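Long-range contact in catalase (Corynebacterium glutamicum, PDB 4B7F), which catalyses the breakdown of hydrogen peroxide to water and oxygen, using a deeply buried haem in each subunit of a tetramer: residues N63-I68 against Q356-G361. Numbering follows the deposited sequence.
Sequences NVPERI and QRYRIG. With HEM (protoporphyrin IX containing Fe), chain I.
The guanidinium of R359 lies obliquely over that of R67, the planes 34° apart, where the loop after helix 50-59 and the end of helix 343-359 form the propionate-binding site of the catalase haem pocket. R359 NH2 sits toward the rim of one face of R67, 3.4 Å from R67 NH2, while R67 CG covers one face of R359 and I360 CD1 the opposite one. Two like charges can sit this close probably because each meets a propionate carboxylate at its edge. R359 grips one propionate with two hydrogen bonds, NE to HEM O2A and NH2 to HEM O1A, both at 2.7 Å. Its chain bends at chi3 (128°), bringing the group round to the carboxylate. R67, extended from CG to NE, donates through NE to HEM O1D of the other propionate at 2.9 Å, and R106 adds another hydrogen bond to the haem. Both arginines also donate through NH1 to the carbonyl of E324. Q356 NE2 reaches HEM O1A in a nearly straight hydrogen bond (174°). Farther out, P65 CG approaches the Y358 ring obliquely; the Y358 hydroxyl is hydrogen-bonded to N63 O of the second subunit. Between loop and helix, one water donates to P65 O at 2.7 Å and accepts from R359 NH1.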
loop_
_atom_site.group_PDB
_atom_site.type_symbol
_atom_site.label_atom_id
_atom_site.label_comp_id
_atom_site.label_asym_id
_atom_site.label_seq_id
_atom_site.Cartn_x
_atom_site.Cartn_y
_atom_site.Cartn_z
ATOM N N ASN A 63 9.506 -8.187 -0.173
ATOM C CA ASN A 63 9.604 -7.617 -1.509
ATOM C C ASN A 63 8.795 -6.336 -1.662
ATOM O O ASN A 63 7.724 -6.170 -1.063
ATOM C CB ASN A 63 9.150 -8.622 -2.576
ATOM C CG ASN A 63 10.162 -9.731 -2.820
ATOM O OD1 ASN A 63 11.357 -9.573 -2.565
ATOM N ND2 ASN A 63 9.682 -10.863 -3.329
ATOM N N VAL A 64 9.315 -5.446 -2.499
ATOM C CA VAL A 64 8.652 -4.185 -2.812
ATOM C C VAL A 64 8.607 -4.084 -4.328
ATOM O O VAL A 64 9.313 -4.829 -5.010
ATOM C CB VAL A 64 9.430 -3.009 -2.212
ATOM C CG1 VAL A 64 9.321 -3.045 -0.681
ATOM C CG2 VAL A 64 10.897 -3.081 -2.620
ATOM N N PRO A 65 7.775 -3.184 -4.869
ATOM C CA PRO A 65 7.845 -3.068 -6.332
ATOM C C PRO A 65 9.223 -2.613 -6.788
ATOM O O PRO A 65 9.779 -1.659 -6.228
ATOM C CB PRO A 65 6.808 -1.985 -6.654
ATOM C CG PRO A 65 5.878 -1.971 -5.457
ATOM C CD PRO A 65 6.786 -2.263 -4.279
ATOM N N GLU A 66 9.772 -3.290 -7.795
ATOM C CA GLU A 66 11.043 -2.890 -8.372
ATOM C C GLU A 66 10.813 -1.629 -9.195
ATOM O O GLU A 66 9.666 -1.307 -9.524
ATOM C CB GLU A 66 11.619 -4.027 -9.233
ATOM C CG GLU A 66 10.864 -4.261 -10.536
ATOM C CD GLU A 66 11.433 -5.404 -11.375
ATOM O OE1 GLU A 66 12.085 -6.311 -10.813
ATOM O OE2 GLU A 66 11.195 -5.403 -12.603
ATOM N N ARG A 67 11.887 -0.899 -9.494
ATOM C CA ARG A 67 11.813 0.272 -10.376
ATOM C C ARG A 67 11.309 -0.096 -11.762
ATOM O O ARG A 67 11.720 -1.113 -12.323
ATOM C CB ARG A 67 13.207 0.879 -10.588
ATOM C CG ARG A 67 13.833 1.514 -9.364
ATOM C CD ARG A 67 15.346 1.603 -9.559
ATOM N NE ARG A 67 15.964 2.390 -8.498
ATOM C CZ ARG A 67 16.167 1.951 -7.263
ATOM N NH1 ARG A 67 15.799 0.718 -6.920
ATOM N NH2 ARG A 67 16.737 2.747 -6.368
ATOM N N ILE A 68 10.465 0.757 -12.336
ATOM C CA ILE A 68 10.231 0.720 -13.776
ATOM C C ILE A 68 10.614 2.069 -14.391
ATOM O O ILE A 68 10.079 3.113 -14.007
ATOM C CB ILE A 68 8.763 0.356 -14.128
ATOM C CG1 ILE A 68 8.555 0.407 -15.652
ATOM C CG2 ILE A 68 7.756 1.270 -13.385
ATOM C CD1 ILE A 68 7.194 -0.133 -16.112
ATOM N N GLN A 356 8.476 7.091 -6.701
ATOM C CA GLN A 356 9.078 6.809 -5.402
ATOM C C GLN A 356 8.061 6.854 -4.263
ATOM O O GLN A 356 8.117 6.036 -3.340
ATOM C CB GLN A 356 10.268 7.757 -5.180
ATOM C CG GLN A 356 11.446 7.396 -6.080
ATOM C CD GLN A 356 12.315 8.586 -6.470
ATOM O OE1 GLN A 356 12.108 9.710 -6.004
ATOM N NE2 GLN A 356 13.304 8.334 -7.331
ATOM N N ARG A 357 7.124 7.798 -4.334
ATOM C CA ARG A 357 5.992 7.830 -3.402
ATOM C C ARG A 357 5.244 6.495 -3.345
ATOM O O ARG A 357 4.785 6.067 -2.285
ATOM C CB ARG A 357 5.024 8.969 -3.766
ATOM C CG ARG A 357 5.593 10.347 -3.440
ATOM C CD ARG A 357 4.852 11.498 -4.152
ATOM N NE ARG A 357 5.678 12.715 -4.123
ATOM C CZ ARG A 357 5.854 13.536 -5.151
ATOM N NH1 ARG A 357 5.230 13.301 -6.298
ATOM N NH2 ARG A 357 6.646 14.600 -5.027
ATOM N N TYR A 358 5.122 5.837 -4.491
ATOM C CA TYR A 358 4.471 4.538 -4.563
ATOM C C TYR A 358 5.357 3.352 -4.192
ATOM O O TYR A 358 4.981 2.515 -3.361
ATOM C CB TYR A 358 3.933 4.320 -5.974
ATOM C CG TYR A 358 3.565 2.875 -6.259
ATOM C CD1 TYR A 358 2.472 2.289 -5.647
ATOM C CD2 TYR A 358 4.315 2.110 -7.139
ATOM C CE1 TYR A 358 2.123 0.973 -5.901
ATOM C CE2 TYR A 358 3.983 0.789 -7.399
ATOM C CZ TYR A 358 2.882 0.230 -6.780
ATOM O OH TYR A 358 2.545 -1.089 -7.041
ATOM N N ARG A 359 6.522 3.264 -4.831
ATOM C CA ARG A 359 7.351 2.074 -4.719
ATOM C C ARG A 359 8.057 1.972 -3.359
ATOM O O ARG A 359 8.310 0.861 -2.864
ATOM C CB ARG A 359 8.321 1.992 -5.910
ATOM C CG ARG A 359 9.781 2.011 -5.573
ATOM C CD ARG A 359 10.664 1.952 -6.835
ATOM N NE ARG A 359 11.649 3.025 -6.816
ATOM C CZ ARG A 359 12.706 3.042 -6.008
ATOM N NH1 ARG A 359 12.908 2.028 -5.169
ATOM N NH2 ARG A 359 13.571 4.058 -6.049
ATOM N N ILE A 360 8.339 3.121 -2.746
ATOM C CA ILE A 360 8.900 3.164 -1.389
ATOM C C ILE A 360 7.862 3.567 -0.323
ATOM O O ILE A 360 7.654 2.840 0.653
ATOM C CB ILE A 360 10.083 4.131 -1.300
ATOM C CG1 ILE A 360 11.134 3.790 -2.367
ATOM C CG2 ILE A 360 10.693 4.082 0.101
ATOM C CD1 ILE A 360 12.159 4.903 -2.620
ATOM N N GLY A 361 7.225 4.725 -0.500
ATOM C CA GLY A 361 6.205 5.178 0.439
ATOM C C GLY A 361 6.176 6.692 0.521
ATOM O O GLY A 361 7.119 7.343 0.077
HETATM C CHA HEM I . 14.753 5.448 -13.567
HETATM C CHB HEM I . 11.273 8.130 -15.612
HETATM C CHC HEM I . 14.267 9.193 -19.290
HETATM C CHD HEM I . 17.923 7.856 -16.423
HETATM C C1A HEM I . 13.547 6.068 -13.803
HETATM C C2A HEM I . 12.364 6.010 -12.967
HETATM C C3A HEM I . 11.419 6.752 -13.544
HETATM C C4A HEM I . 11.956 7.310 -14.756
HETATM C CMA HEM I . 9.992 6.996 -13.006
HETATM C CAA HEM I . 12.215 5.222 -11.642
HETATM C CBA HEM I . 12.837 6.055 -10.514
HETATM C CGA HEM I . 12.637 5.398 -9.167
HETATM O O1A HEM I . 13.525 5.583 -8.277
HETATM O O2A HEM I . 11.607 4.688 -8.978
HETATM C C1B HEM I . 11.774 8.624 -16.789
HETATM C C2B HEM I . 11.026 9.410 -17.735
HETATM C C3B HEM I . 11.843 9.689 -18.771
HETATM C C4B HEM I . 13.141 9.116 -18.488
HETATM C CMB HEM I . 9.540 9.790 -17.538
HETATM C CAB HEM I . 11.547 10.526 -20.038
HETATM C CBB HEM I . 10.539 11.404 -20.099
HETATM C C1C HEM I . 15.534 9.085 -18.758
HETATM C C2C HEM I . 16.740 9.761 -19.200
HETATM C C3C HEM I . 17.748 9.378 -18.395
HETATM C C4C HEM I . 17.199 8.473 -17.411
HETATM C CMC HEM I . 16.806 10.702 -20.431
HETATM C CAC HEM I . 19.243 9.789 -18.382
HETATM C CBC HEM I . 19.697 10.971 -18.833
HETATM C C1D HEM I . 17.423 7.035 -15.445
HETATM C C2D HEM I . 18.241 6.330 -14.494
HETATM C C3D HEM I . 17.263 5.584 -13.602
HETATM C C4D HEM I . 15.943 5.914 -14.089
HETATM C CMD HEM I . 19.773 6.334 -14.401
HETATM C CAD HEM I . 17.626 4.689 -12.420
HETATM C CBD HEM I . 17.991 5.601 -11.257
HETATM C CGD HEM I . 18.474 4.666 -10.191
HETATM O O1D HEM I . 17.767 4.523 -9.146
HETATM O O2D HEM I . 19.555 4.051 -10.419
HETATM N NA HEM I . 13.270 6.880 -14.898
HETATM N NB HEM I . 13.060 8.460 -17.274
HETATM N NC HEM I . 15.851 8.317 -17.649
HETATM N ND HEM I . 16.084 6.771 -15.183
HETATM FE FE HEM I . 14.565 7.562 -16.310
HETATM O O HOH W 1 11.903 -0.659 -4.821
#